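Long-range contacts in S-adenosylmethionine:tRNA ribosyltransferase-isomerase (Thermus thermophilus, PDB 1WDI), which probably transfers and isomerizes the ribose of S-adenosylmethionine onto the 7-aminomethyl-7-deazaguanine base of tRNA, giving epoxyqueuosine: residues 30-35 and 340-345; 57-62 and 258-263; 251-256 and 291-296. One frame throughout, in Å; residues are numbered along the deposited sequence.

From the N terminus, the chain first lays down strand 28-32, which waits some 300 residues for its parallel partner at the very C terminus; contact 1 (30-35 with 340-345) thus closes the widest loop and encloses the other two. Strand 57-73 follows and is met much later by helix 258-266 in contact 2. Contact 3 joins 251-256, just ahead of that helix, to 291-296, so the loops of contacts 2 and 3 cross. All three reach one mixed sheet: strand 57-73 pairs with 253-256, which pairs with 296-300, then 341-344 and 28-32. Contacts 1 and 3 meet where Ile-344 and Leu-345 pack on Ala-296.

Contact 1 (30-35 and 340-345)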
ATOM      1  N   MET A  30      -6.161  -8.091 -16.656  1.00 18.26           N
ATOM      2  CA  MET A  30      -6.283  -9.512 -16.936  1.00 19.06           C
ATOM      3  C   MET A  30      -7.156 -10.100 -15.842  1.00 19.62           C
ATOM      4  O   MET A  30      -6.826 -10.006 -14.657  1.00 21.15           O
ATOM      5  CB  MET A  30      -4.915 -10.218 -16.928  1.00 17.46           C
ATOM      6  CG  MET A  30      -5.029 -11.720 -17.174  1.00 21.79           C
ATOM      7  SD  MET A  30      -3.497 -12.686 -16.940  1.00 25.35           S
ATOM      8  CE  MET A  30      -2.692 -12.349 -18.470  1.00 19.72           C
ATOM      9  N   VAL A  31      -8.284 -10.684 -16.233  1.00 18.93           N
ATOM     10  CA  VAL A  31      -9.173 -11.306 -15.263  1.00 19.46           C
ATOM     11  C   VAL A  31      -8.895 -12.808 -15.291  1.00 20.61           C
ATOM     12  O   VAL A  31      -8.962 -13.433 -16.352  1.00 19.28           O
ATOM     13  CB  VAL A  31     -10.660 -11.067 -15.616  1.00 19.39           C
ATOM     14  CG1 VAL A  31     -11.556 -11.725 -14.560  1.00 17.91           C
ATOM     15  CG2 VAL A  31     -10.946  -9.558 -15.702  1.00 20.17           C
ATOM     16  N   VAL A  32      -8.560 -13.383 -14.140  1.00 20.84           N
ATOM     17  CA  VAL A  32      -8.295 -14.820 -14.073  1.00 23.03           C
ATOM     18  C   VAL A  32      -9.073 -15.425 -12.905  1.00 23.79           C
ATOM     19  O   VAL A  32      -9.262 -14.781 -11.877  1.00 23.36           O
ATOM     20  CB  VAL A  32      -6.774 -15.105 -13.922  1.00 24.79           C
ATOM     21  CG1 VAL A  32      -6.242 -14.452 -12.667  1.00 26.94           C
ATOM     22  CG2 VAL A  32      -6.520 -16.614 -13.890  1.00 22.10           C
ATOM     23  N   TYR A  33      -9.534 -16.662 -13.067  1.00 25.56           N
ATOM     24  CA  TYR A  33     -10.318 -17.316 -12.022  1.00 26.37           C
ATOM     25  C   TYR A  33      -9.564 -18.349 -11.180  1.00 27.74           C
ATOM     26  O   TYR A  33      -8.789 -19.144 -11.711  1.00 26.43           O
ATOM     27  CB  TYR A  33     -11.556 -17.955 -12.651  1.00 26.78           C
ATOM     28  CG  TYR A  33     -12.424 -16.962 -13.392  1.00 28.41           C
ATOM     29  CD1 TYR A  33     -12.076 -16.520 -14.667  1.00 28.51           C
ATOM     30  CD2 TYR A  33     -13.571 -16.428 -12.800  1.00 27.72           C
ATOM     31  CE1 TYR A  33     -12.845 -15.569 -15.336  1.00 28.17           C
ATOM     32  CE2 TYR A  33     -14.348 -15.473 -13.460  1.00 27.49           C
ATOM     33  CZ  TYR A  33     -13.975 -15.048 -14.728  1.00 29.26           C
ATOM     34  OH  TYR A  33     -14.719 -14.088 -15.380  1.00 29.25           O
ATOM     35  N   ARG A  34      -9.807 -18.323  -9.865  1.00 28.38           N
ATOM     36  CA  ARG A  34      -9.172 -19.237  -8.908  1.00 30.03           C
ATOM     37  C   ARG A  34      -9.661 -20.662  -9.094  1.00 30.62           C
ATOM     38  O   ARG A  34      -8.893 -21.614  -8.967  1.00 31.56           O
ATOM     39  CB  ARG A  34      -9.508 -18.874  -7.453  1.00 30.69           C
ATOM     40  CG  ARG A  34      -9.298 -17.448  -7.017  1.00 36.07           C
ATOM     41  CD  ARG A  34      -9.855 -17.260  -5.597  1.00 35.12           C
ATOM     42  NE  ARG A  34      -8.989 -17.830  -4.567  1.00 35.48           N
ATOM     43  CZ  ARG A  34      -9.305 -17.888  -3.274  1.00 34.90           C
ATOM     44  NH1 ARG A  34     -10.472 -17.421  -2.853  1.00 33.41           N
ATOM     45  NH2 ARG A  34      -8.443 -18.390  -2.395  1.00 32.82           N
ATOM     46  N   GLU A  35     -10.958 -20.791  -9.355  1.00 30.13           N
ATOM     47  CA  GLU A  35     -11.604 -22.086  -9.524  1.00 31.68           C
ATOM     48  C   GLU A  35     -11.989 -22.367 -10.972  1.00 31.18           C
ATOM     49  O   GLU A  35     -12.007 -21.466 -11.814  1.00 30.05           O
ATOM     50  CB  GLU A  35     -12.859 -22.139  -8.651  1.00 34.18           C
ATOM     51  CG  GLU A  35     -12.600 -21.916  -7.170  1.00 39.39           C
ATOM     52  CD  GLU A  35     -13.857 -21.512  -6.421  1.00 45.70           C
ATOM     53  OE1 GLU A  35     -14.379 -20.404  -6.687  1.00 47.50           O
ATOM     54  OE2 GLU A  35     -14.328 -22.300  -5.571  1.00 47.83           O
ATOM     55  N   ASP A 340       0.077  -2.686 -15.775  1.00 22.16           N
ATOM     56  CA  ASP A 340      -1.318  -3.087 -15.831  1.00 22.14           C
ATOM     57  C   ASP A 340      -1.767  -3.777 -14.559  1.00 21.84           C
ATOM     58  O   ASP A 340      -1.019  -3.845 -13.585  1.00 24.05           O
ATOM     59  CB  ASP A 340      -1.555  -3.988 -17.041  1.00 22.71           C
ATOM     60  CG  ASP A 340      -1.304  -3.264 -18.344  1.00 25.00           C
ATOM     61  OD1 ASP A 340      -1.824  -2.137 -18.492  1.00 25.93           O
ATOM     62  OD2 ASP A 340      -0.595  -3.808 -19.216  1.00 22.43           O
ATOM     63  N   ALA A 341      -2.984  -4.301 -14.571  1.00 21.42           N
ATOM     64  CA  ALA A 341      -3.518  -4.947 -13.383  1.00 21.07           C
ATOM     65  C   ALA A 341      -4.095  -6.325 -13.636  1.00 20.89           C
ATOM     66  O   ALA A 341      -4.352  -6.713 -14.778  1.00 19.40           O
ATOM     67  CB  ALA A 341      -4.580  -4.056 -12.756  1.00 18.68           C
ATOM     68  N   MET A 342      -4.297  -7.055 -12.544  1.00 17.79           N
ATOM     69  CA  MET A 342      -4.863  -8.388 -12.589  1.00 17.66           C
ATOM     70  C   MET A 342      -6.018  -8.445 -11.601  1.00 16.64           C
ATOM     71  O   MET A 342      -5.937  -7.880 -10.516  1.00 17.09           O
ATOM     72  CB  MET A 342      -3.807  -9.438 -12.190  1.00 18.98           C
ATOM     73  CG  MET A 342      -4.356 -10.856 -12.073  1.00 17.18           C
ATOM     74  SD  MET A 342      -3.140 -12.109 -11.519  1.00 20.73           S
ATOM     75  CE  MET A 342      -2.288 -12.512 -13.042  1.00 17.95           C
ATOM     76  N   LEU A 343      -7.096  -9.121 -11.981  1.00 16.24           N
ATOM     77  CA  LEU A 343      -8.242  -9.286 -11.091  1.00 17.40           C
ATOM     78  C   LEU A 343      -8.431 -10.783 -10.951  1.00 18.38           C
ATOM     79  O   LEU A 343      -8.655 -11.475 -11.939  1.00 19.50           O
ATOM     80  CB  LEU A 343      -9.516  -8.661 -11.681  1.00 14.71           C
ATOM     81  CG  LEU A 343     -10.805  -8.939 -10.883  1.00 18.71           C
ATOM     82  CD1 LEU A 343     -10.729  -8.250  -9.515  1.00 15.96           C
ATOM     83  CD2 LEU A 343     -12.031  -8.429 -11.665  1.00 14.16           C
ATOM     84  N   ILE A 344      -8.318 -11.288  -9.728  1.00 20.01           N
ATOM     85  CA  ILE A 344      -8.483 -12.716  -9.481  1.00 20.27           C
ATOM     86  C   ILE A 344      -9.826 -12.938  -8.803  1.00 21.10           C
ATOM     87  O   ILE A 344     -10.059 -12.441  -7.700  1.00 22.19           O
ATOM     88  CB  ILE A 344      -7.348 -13.245  -8.582  1.00 21.93           C
ATOM     89  CG1 ILE A 344      -6.001 -12.936  -9.240  1.00 24.52           C
ATOM     90  CG2 ILE A 344      -7.506 -14.737  -8.371  1.00 20.49           C
ATOM     91  CD1 ILE A 344      -4.848 -12.791  -8.271  1.00 26.31           C
ATOM     92  N   LEU A 345     -10.693 -13.703  -9.463  1.00 20.08           N
ATOM     93  CA  LEU A 345     -12.041 -13.983  -8.981  1.00 22.03           C
ATOM     94  C   LEU A 345     -12.261 -15.452  -8.637  1.00 23.62           C
ATOM     95  O   LEU A 345     -11.457 -16.296  -9.087  1.00 24.75           O
ATOM     96  CB  LEU A 345     -13.063 -13.581 -10.058  1.00 22.73           C
ATOM     97  CG  LEU A 345     -13.075 -12.127 -10.524  1.00 23.75           C
ATOM     98  CD1 LEU A 345     -13.980 -11.974 -11.747  1.00 26.16           C
ATOM     99  CD2 LEU A 345     -13.558 -11.239  -9.381  1.00 24.29           C
ATOM    100  OXT LEU A 345     -13.265 -15.741  -7.947  1.00 23.47           O
TER
HETATM  101  O   HOH W   1     -12.972 -18.606  -9.436  1.00 25.80           O
HETATM  102  O   HOH W   2     -13.381 -17.795  -5.886  1.00 41.90           O
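Parallel pairing of strand 30-32 with the C-terminal strand 341-344 brings Met-30 beside Met-342, Val-31 beside Leu-343 and Val-32 beside Ile-344 in the mixed sheet. The axes of the two short strand segments come within 4.7 Å, with a 21° angle between their directions. Backbone bonds run in both senses: Met-30 N gives to Ala-341 O, Leu-343 N to Met-30 O, Val-32 N to Leu-343 O and Leu-345 N to Val-32 O. The ladder outlasts the regular strands, since Arg-34 N reaches Leu-345 O at 2.7 Å, almost straight at 171°. Water 1 also donates to this terminal oxygen and accepts from Glu-35 N, while water 2 links Leu-345 OXT to Glu-35 OE1; the C-terminal carboxylate is therefore held through both of its oxygens.

On one face, Met-30 and Met-342 run side by side, SD of Met-30 lying 4.1 Å from CE of Met-342. With chi1 at 59°, Val-32 CG1 is flanked by the backbone N and C of its own residue, which sets it 3.8 Å from Ile-344 CG1. The Arg-34 side chain crosses that of Ile-344 at about a right angle, its CG 3.5 Å from Ile-344 CG2, whereas its guanidinium group turns to Phe-315, bonding the carbonyl through NE and making a cation-pi contact. Helices 307-316 and 318-330 cover this face. On the other, Leu-345 CD1 touches both Val-31 CG1 at 3.7 Å and Tyr-33 CE2 at 3.9 Å, the leucine lying alongside the tyrosine; Phe-51 of helix 48-51 packs on Val-31, Tyr-33 and Leu-343.

With strand 296-300 running antiparallel beside 341-344, the arrangement is that of a mixed beta sheet covered by helices on both faces, in which the first and last strands of the chain lie side by side.

Contact 2 (57-62 and 258-263)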
ATOM      1  N   VAL A  57     -18.067  -5.680  -1.900  1.00 19.95           N
ATOM      2  CA  VAL A  57     -17.439  -4.683  -1.050  1.00 21.26           C
ATOM      3  C   VAL A  57     -16.002  -4.522  -1.525  1.00 21.37           C
ATOM      4  O   VAL A  57     -15.180  -5.432  -1.384  1.00 20.70           O
ATOM      5  CB  VAL A  57     -17.431  -5.105   0.431  1.00 21.46           C
ATOM      6  CG1 VAL A  57     -16.751  -4.027   1.267  1.00 22.00           C
ATOM      7  CG2 VAL A  57     -18.852  -5.329   0.913  1.00 19.72           C
ATOM      8  N   LEU A  58     -15.717  -3.360  -2.099  1.00 20.12           N
ATOM      9  CA  LEU A  58     -14.392  -3.048  -2.612  1.00 21.13           C
ATOM     10  C   LEU A  58     -13.638  -2.285  -1.519  1.00 20.72           C
ATOM     11  O   LEU A  58     -14.050  -1.199  -1.107  1.00 18.90           O
ATOM     12  CB  LEU A  58     -14.539  -2.197  -3.875  1.00 21.70           C
ATOM     13  CG  LEU A  58     -13.479  -2.202  -4.978  1.00 25.81           C
ATOM     14  CD1 LEU A  58     -13.116  -3.624  -5.371  1.00 24.79           C
ATOM     15  CD2 LEU A  58     -14.032  -1.447  -6.185  1.00 25.01           C
ATOM     16  N   VAL A  59     -12.543  -2.869  -1.046  1.00 19.65           N
ATOM     17  CA  VAL A  59     -11.743  -2.260   0.013  1.00 19.28           C
ATOM     18  C   VAL A  59     -10.395  -1.766  -0.518  1.00 19.70           C
ATOM     19  O   VAL A  59      -9.623  -2.538  -1.101  1.00 20.21           O
ATOM     20  CB  VAL A  59     -11.503  -3.272   1.172  1.00 16.73           C
ATOM     21  CG1 VAL A  59     -10.777  -2.598   2.326  1.00 16.75           C
ATOM     22  CG2 VAL A  59     -12.831  -3.828   1.656  1.00 17.73           C
ATOM     23  N   PHE A  60     -10.132  -0.476  -0.309  1.00 19.03           N
ATOM     24  CA  PHE A  60      -8.899   0.177  -0.742  1.00 20.40           C
ATOM     25  C   PHE A  60      -8.090   0.600   0.470  1.00 21.72           C
ATOM     26  O   PHE A  60      -8.558   0.540   1.608  1.00 22.79           O
ATOM     27  CB  PHE A  60      -9.172   1.482  -1.506  1.00 19.35           C
ATOM     28  CG  PHE A  60     -10.088   1.344  -2.684  1.00 19.48           C
ATOM     29  CD1 PHE A  60     -11.461   1.198  -2.506  1.00 18.70           C
ATOM     30  CD2 PHE A  60      -9.584   1.423  -3.975  1.00 18.41           C
ATOM     31  CE1 PHE A  60     -12.320   1.140  -3.606  1.00 19.64           C
ATOM     32  CE2 PHE A  60     -10.439   1.362  -5.086  1.00 19.89           C
ATOM     33  CZ  PHE A  60     -11.805   1.223  -4.895  1.00 17.26           C
ATOM     34  N   ASN A  61      -6.879   1.067   0.210  1.00 22.44           N
ATOM     35  CA  ASN A  61      -6.043   1.574   1.278  1.00 26.58           C
ATOM     36  C   ASN A  61      -5.711   3.019   0.922  1.00 27.67           C
ATOM     37  O   ASN A  61      -5.423   3.336  -0.231  1.00 26.48           O
ATOM     38  CB  ASN A  61      -4.760   0.746   1.415  1.00 28.27           C
ATOM     39  CG  ASN A  61      -3.595   1.334   0.647  1.00 31.31           C
ATOM     40  OD1 ASN A  61      -3.028   2.355   1.042  1.00 32.37           O
ATOM     41  ND2 ASN A  61      -3.229   0.691  -0.459  1.00 32.72           N
ATOM     42  N   GLU A  62      -5.802   3.906   1.900  1.00 30.66           N
ATOM     43  CA  GLU A  62      -5.448   5.299   1.679  1.00 33.57           C
ATOM     44  C   GLU A  62      -4.375   5.598   2.708  1.00 33.95           C
ATOM     45  O   GLU A  62      -4.612   5.490   3.907  1.00 32.06           O
ATOM     46  CB  GLU A  62      -6.653   6.229   1.868  1.00 35.00           C
ATOM     47  CG  GLU A  62      -7.460   6.005   3.134  1.00 41.14           C
ATOM     48  CD  GLU A  62      -8.523   7.072   3.338  1.00 43.35           C
ATOM     49  OE1 GLU A  62      -9.182   7.463   2.348  1.00 46.38           O
ATOM     50  OE2 GLU A  62      -8.706   7.518   4.488  1.00 45.60           O
ATOM     51  N   THR A 258      -2.411  -5.573  -2.401  1.00 18.23           N
ATOM     52  CA  THR A 258      -1.945  -6.513  -1.388  1.00 20.44           C
ATOM     53  C   THR A 258      -1.822  -5.892   0.006  1.00 21.28           C
ATOM     54  O   THR A 258      -1.810  -6.599   1.010  1.00 24.00           O
ATOM     55  CB  THR A 258      -0.590  -7.099  -1.790  1.00 18.80           C
ATOM     56  OG1 THR A 258       0.327  -6.031  -2.056  1.00 21.06           O
ATOM     57  CG2 THR A 258      -0.738  -7.955  -3.037  1.00 19.56           C
ATOM     58  N   THR A 259      -1.721  -4.572   0.066  1.00 21.98           N
ATOM     59  CA  THR A 259      -1.628  -3.891   1.347  1.00 22.13           C
ATOM     60  C   THR A 259      -2.956  -4.115   2.050  1.00 22.19           C
ATOM     61  O   THR A 259      -2.997  -4.423   3.241  1.00 19.98           O
ATOM     62  CB  THR A 259      -1.368  -2.394   1.146  1.00 23.38           C
ATOM     63  OG1 THR A 259      -0.141  -2.235   0.428  1.00 24.75           O
ATOM     64  CG2 THR A 259      -1.254  -1.678   2.491  1.00 25.60           C
ATOM     65  N   VAL A 260      -4.045  -3.979   1.298  1.00 21.11           N
ATOM     66  CA  VAL A 260      -5.377  -4.210   1.840  1.00 19.21           C
ATOM     67  C   VAL A 260      -5.490  -5.678   2.252  1.00 19.15           C
ATOM     68  O   VAL A 260      -6.036  -5.999   3.307  1.00 20.17           O
ATOM     69  CB  VAL A 260      -6.469  -3.908   0.796  1.00 19.52           C
ATOM     70  CG1 VAL A 260      -7.748  -4.636   1.162  1.00 15.86           C
ATOM     71  CG2 VAL A 260      -6.714  -2.395   0.714  1.00 17.39           C
ATOM     72  N   VAL A 261      -4.989  -6.576   1.411  1.00 18.44           N
ATOM     73  CA  VAL A 261      -5.045  -7.999   1.739  1.00 17.05           C
ATOM     74  C   VAL A 261      -4.360  -8.267   3.089  1.00 18.73           C
ATOM     75  O   VAL A 261      -4.943  -8.875   3.986  1.00 17.22           O
ATOM     76  CB  VAL A 261      -4.334  -8.856   0.669  1.00 17.88           C
ATOM     77  CG1 VAL A 261      -4.251 -10.305   1.138  1.00 13.13           C
ATOM     78  CG2 VAL A 261      -5.079  -8.763  -0.668  1.00 16.19           C
ATOM     79  N   ARG A 262      -3.124  -7.799   3.227  1.00 19.15           N
ATOM     80  CA  ARG A 262      -2.355  -8.019   4.453  1.00 22.99           C
ATOM     81  C   ARG A 262      -3.028  -7.427   5.690  1.00 22.46           C
ATOM     82  O   ARG A 262      -3.027  -8.040   6.755  1.00 22.83           O
ATOM     83  CB  ARG A 262      -0.947  -7.431   4.297  1.00 23.99           C
ATOM     84  CG  ARG A 262      -0.113  -8.088   3.199  1.00 27.80           C
ATOM     85  CD  ARG A 262       1.167  -7.303   2.936  1.00 31.34           C
ATOM     86  NE  ARG A 262       1.980  -7.177   4.140  1.00 39.95           N
ATOM     87  CZ  ARG A 262       3.121  -6.499   4.209  1.00 42.22           C
ATOM     88  NH1 ARG A 262       3.594  -5.880   3.136  1.00 45.02           N
ATOM     89  NH2 ARG A 262       3.790  -6.442   5.353  1.00 44.07           N
ATOM     90  N   ALA A 263      -3.603  -6.237   5.551  1.00 21.48           N
ATOM     91  CA  ALA A 263      -4.265  -5.603   6.680  1.00 20.10           C
ATOM     92  C   ALA A 263      -5.520  -6.370   7.090  1.00 20.33           C
ATOM     93  O   ALA A 263      -5.687  -6.695   8.266  1.00 20.51           O
ATOM     94  CB  ALA A 263      -4.608  -4.153   6.348  1.00 19.10           C
TER
HETATM   95  O   HOH W   3      -3.991  -2.244  -1.037  1.00 19.68           O
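Strand 57-62 and helix 258-263 run nearly perpendicular, their directions 102° apart and their axes approaching to 7.5 Å, with Val-260 CA nearest to Asn-61 CA. Val-260 carries most of the contact. Its CG2 methyl presses on the strand backbone itself, 3.3 Å from Phe-60 C and 3.4 Å from Val-59 O, and also meets Asn-61 CB. The other branch, CG1, anti to the backbone N at chi1 158°, meets Val-59 CG1 at 3.8 Å. This is helix-on-sheet packing within an alpha/beta fold: helix 258-266 follows directly on strand 253-256, the neighbour of 57-73 in the sheet, and Val-260 touches Ala-255 of that strand as well. Phe-60 points away from the helix and stacks with Phe-206.

At the polar margin, Asn-61 ND2 comes within 3.9 Å of Thr-259 CB, but the direct contact is only van der Waals. Water 3 joins the elements instead, accepting from Asn-61 ND2 at 3.1 Å and from Val-260 N at 2.9 Å, an amide in the first turn of the helix. At the same helix start, Thr-259 OG1 and Thr-258 N hydrogen-bond a citrate, probably from the crystallisation liquor.

Contact 3 (251-256 and 291-296); sequences RRVVAV and FKVVDA
Asp-295 OD2 is gripped by Val-253 N at 2.9 Å, with an N-H...O angle of 162°, and by water 4, which donates to it and to Arg-251 O. The amide uses the anti lone pair of OD2, the one away from the other carboxylate oxygen. With CG beside its own backbone N (chi1 -62°), the aspartate reaches back to the same residue whose carbonyl it engages: Asp-295 N donates to Val-253 O, 2.9 Å away. Ala-296 N adds a weak bond to that oxygen. One step on, Ala-255 N bonds to Ala-296 O, and Val-254 and Ala-296 form a parallel bridge.

Apolar groups pack around this single bridge. Val-254 CG1 touches Ala-296 CB at 4.0 Å, Ala-255 CB rests against Val-294 CG1 at 3.8 Å, and Val-253 CG1 meets Val-293 CG1. Glu-265 of helix 258-266 accepts bonds from Val-293 N and Val-294 N, while the guanidinium of Arg-252 pairs with Asp-56.

Asp-295 thus bonds both the N-H and the carbonyl of Val-253, the latter shared weakly with Ala-296 N; its carboxylate takes the Val-253 N-H just before the parallel bridge, much as a strand carbonyl would, and the bonds to OD2 would probably favour the ionised form.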
ATOM      1  N   ARG A 251     -21.715 -11.885   0.838  1.00 25.99           N
ATOM      2  CA  ARG A 251     -21.306 -10.940  -0.200  1.00 25.18           C
ATOM      3  C   ARG A 251     -19.774 -10.892  -0.307  1.00 24.32           C
ATOM      4  O   ARG A 251     -19.068 -11.073   0.681  1.00 22.56           O
ATOM      5  CB  ARG A 251     -21.887  -9.552   0.094  1.00 25.40           C
ATOM      6  CG  ARG A 251     -23.420  -9.510  -0.031  1.00 23.22           C
ATOM      7  CD  ARG A 251     -24.000  -8.095   0.102  1.00 25.62           C
ATOM      8  NE  ARG A 251     -23.991  -7.573   1.469  1.00 21.91           N
ATOM      9  CZ  ARG A 251     -23.214  -6.581   1.897  1.00 24.25           C
ATOM     10  NH1 ARG A 251     -22.364  -5.982   1.074  1.00 22.73           N
ATOM     11  NH2 ARG A 251     -23.299  -6.172   3.157  1.00 27.04           N
ATOM     12  N   ARG A 252     -19.264 -10.651  -1.508  1.00 23.39           N
ATOM     13  CA  ARG A 252     -17.818 -10.633  -1.731  1.00 22.36           C
ATOM     14  C   ARG A 252     -17.050  -9.426  -1.218  1.00 22.77           C
ATOM     15  O   ARG A 252     -17.483  -8.282  -1.369  1.00 20.70           O
ATOM     16  CB  ARG A 252     -17.510 -10.784  -3.223  1.00 20.55           C
ATOM     17  CG  ARG A 252     -18.108 -12.023  -3.859  1.00 22.84           C
ATOM     18  CD  ARG A 252     -17.596 -12.203  -5.274  1.00 25.26           C
ATOM     19  NE  ARG A 252     -17.984 -11.102  -6.160  1.00 27.59           N
ATOM     20  CZ  ARG A 252     -17.767 -11.097  -7.472  1.00 27.08           C
ATOM     21  NH1 ARG A 252     -17.163 -12.133  -8.042  1.00 25.57           N
ATOM     22  NH2 ARG A 252     -18.161 -10.068  -8.219  1.00 23.36           N
ATOM     23  N   VAL A 253     -15.899  -9.701  -0.608  1.00 20.12           N
ATOM     24  CA  VAL A 253     -15.012  -8.657  -0.126  1.00 18.48           C
ATOM     25  C   VAL A 253     -13.885  -8.675  -1.155  1.00 20.01           C
ATOM     26  O   VAL A 253     -13.155  -9.664  -1.277  1.00 19.79           O
ATOM     27  CB  VAL A 253     -14.467  -8.977   1.283  1.00 20.57           C
ATOM     28  CG1 VAL A 253     -13.455  -7.920   1.705  1.00 15.08           C
ATOM     29  CG2 VAL A 253     -15.616  -9.017   2.279  1.00 18.61           C
ATOM     30  N   VAL A 254     -13.776  -7.591  -1.917  1.00 18.43           N
ATOM     31  CA  VAL A 254     -12.779  -7.471  -2.974  1.00 16.46           C
ATOM     32  C   VAL A 254     -11.657  -6.533  -2.559  1.00 16.69           C
ATOM     33  O   VAL A 254     -11.873  -5.341  -2.338  1.00 16.61           O
ATOM     34  CB  VAL A 254     -13.435  -6.942  -4.277  1.00 16.80           C
ATOM     35  CG1 VAL A 254     -12.437  -6.989  -5.427  1.00 15.85           C
ATOM     36  CG2 VAL A 254     -14.676  -7.781  -4.604  1.00 15.89           C
ATOM     37  N   ALA A 255     -10.452  -7.076  -2.461  1.00 17.19           N
ATOM     38  CA  ALA A 255      -9.305  -6.285  -2.051  1.00 16.69           C
ATOM     39  C   ALA A 255      -8.660  -5.570  -3.219  1.00 18.08           C
ATOM     40  O   ALA A 255      -8.456  -6.150  -4.285  1.00 17.97           O
ATOM     41  CB  ALA A 255      -8.268  -7.184  -1.359  1.00 18.18           C
ATOM     42  N   VAL A 256      -8.349  -4.296  -3.018  1.00 19.77           N
ATOM     43  CA  VAL A 256      -7.676  -3.524  -4.042  1.00 19.54           C
ATOM     44  C   VAL A 256      -6.257  -3.358  -3.535  1.00 20.50           C
ATOM     45  O   VAL A 256      -5.975  -2.468  -2.728  1.00 21.84           O
ATOM     46  CB  VAL A 256      -8.313  -2.137  -4.241  1.00 20.03           C
ATOM     47  CG1 VAL A 256      -7.504  -1.343  -5.255  1.00 19.14           C
ATOM     48  CG2 VAL A 256      -9.752  -2.291  -4.708  1.00 20.18           C
ATOM     49  N   PHE A 291      -7.246 -17.809   2.977  1.00 22.26           N
ATOM     50  CA  PHE A 291      -7.723 -16.454   3.207  1.00 20.99           C
ATOM     51  C   PHE A 291      -9.043 -16.498   3.954  1.00 21.20           C
ATOM     52  O   PHE A 291      -9.949 -17.238   3.586  1.00 23.82           O
ATOM     53  CB  PHE A 291      -7.856 -15.704   1.874  1.00 18.14           C
ATOM     54  CG  PHE A 291      -6.540 -15.481   1.193  1.00 17.33           C
ATOM     55  CD1 PHE A 291      -5.882 -16.538   0.553  1.00 16.68           C
ATOM     56  CD2 PHE A 291      -5.895 -14.251   1.290  1.00 15.47           C
ATOM     57  CE1 PHE A 291      -4.604 -16.370   0.032  1.00 16.45           C
ATOM     58  CE2 PHE A 291      -4.615 -14.070   0.773  1.00 15.73           C
ATOM     59  CZ  PHE A 291      -3.964 -15.137   0.143  1.00 17.32           C
ATOM     60  N   LYS A 292      -9.131 -15.710   5.021  1.00 20.94           N
ATOM     61  CA  LYS A 292     -10.321 -15.658   5.856  1.00 21.05           C
ATOM     62  C   LYS A 292     -11.234 -14.471   5.543  1.00 19.72           C
ATOM     63  O   LYS A 292     -12.396 -14.451   5.952  1.00 20.07           O
ATOM     64  CB  LYS A 292      -9.901 -15.599   7.333  1.00 24.38           C
ATOM     65  CG  LYS A 292      -9.215 -16.870   7.840  1.00 29.29           C
ATOM     66  CD  LYS A 292     -10.203 -18.026   7.848  1.00 35.75           C
ATOM     67  CE  LYS A 292      -9.590 -19.309   8.374  1.00 41.51           C
ATOM     68  NZ  LYS A 292     -10.613 -20.396   8.402  1.00 43.26           N
ATOM     69  N   VAL A 293     -10.718 -13.491   4.816  1.00 18.29           N
ATOM     70  CA  VAL A 293     -11.509 -12.307   4.491  1.00 17.84           C
ATOM     71  C   VAL A 293     -11.617 -11.997   2.999  1.00 19.09           C
ATOM     72  O   VAL A 293     -12.710 -11.795   2.481  1.00 20.39           O
ATOM     73  CB  VAL A 293     -10.927 -11.057   5.187  1.00 18.72           C
ATOM     74  CG1 VAL A 293     -11.830  -9.838   4.932  1.00 16.07           C
ATOM     75  CG2 VAL A 293     -10.774 -11.329   6.686  1.00 19.96           C
ATOM     76  N   VAL A 294     -10.475 -11.955   2.319  1.00 18.38           N
ATOM     77  CA  VAL A 294     -10.436 -11.625   0.899  1.00 19.64           C
ATOM     78  C   VAL A 294     -11.041 -12.684  -0.020  1.00 19.18           C
ATOM     79  O   VAL A 294     -10.596 -13.835  -0.024  1.00 18.30           O
ATOM     80  CB  VAL A 294      -8.979 -11.346   0.459  1.00 18.49           C
ATOM     81  CG1 VAL A 294      -8.937 -10.929  -1.013  1.00 16.92           C
ATOM     82  CG2 VAL A 294      -8.374 -10.264   1.356  1.00 17.57           C
ATOM     83  N   ASP A 295     -12.047 -12.284  -0.798  1.00 18.77           N
ATOM     84  CA  ASP A 295     -12.721 -13.192  -1.738  1.00 19.18           C
ATOM     85  C   ASP A 295     -12.252 -12.990  -3.178  1.00 18.99           C
ATOM     86  O   ASP A 295     -12.419 -13.871  -4.024  1.00 18.72           O
ATOM     87  CB  ASP A 295     -14.243 -12.995  -1.698  1.00 19.86           C
ATOM     88  CG  ASP A 295     -14.842 -13.314  -0.342  1.00 21.75           C
ATOM     89  OD1 ASP A 295     -14.656 -14.454   0.138  1.00 23.03           O
ATOM     90  OD2 ASP A 295     -15.499 -12.424   0.241  1.00 20.97           O
ATOM     91  N   ALA A 296     -11.686 -11.821  -3.462  1.00 18.07           N
ATOM     92  CA  ALA A 296     -11.200 -11.512  -4.804  1.00 18.73           C
ATOM     93  C   ALA A 296     -10.096 -10.489  -4.652  1.00 17.94           C
ATOM     94  O   ALA A 296     -10.090  -9.730  -3.688  1.00 19.22           O
ATOM     95  CB  ALA A 296     -12.334 -10.952  -5.677  1.00 16.70           C
TER
HETATM   96  O   HOH W   4     -17.355 -12.444   2.098  1.00 29.82           O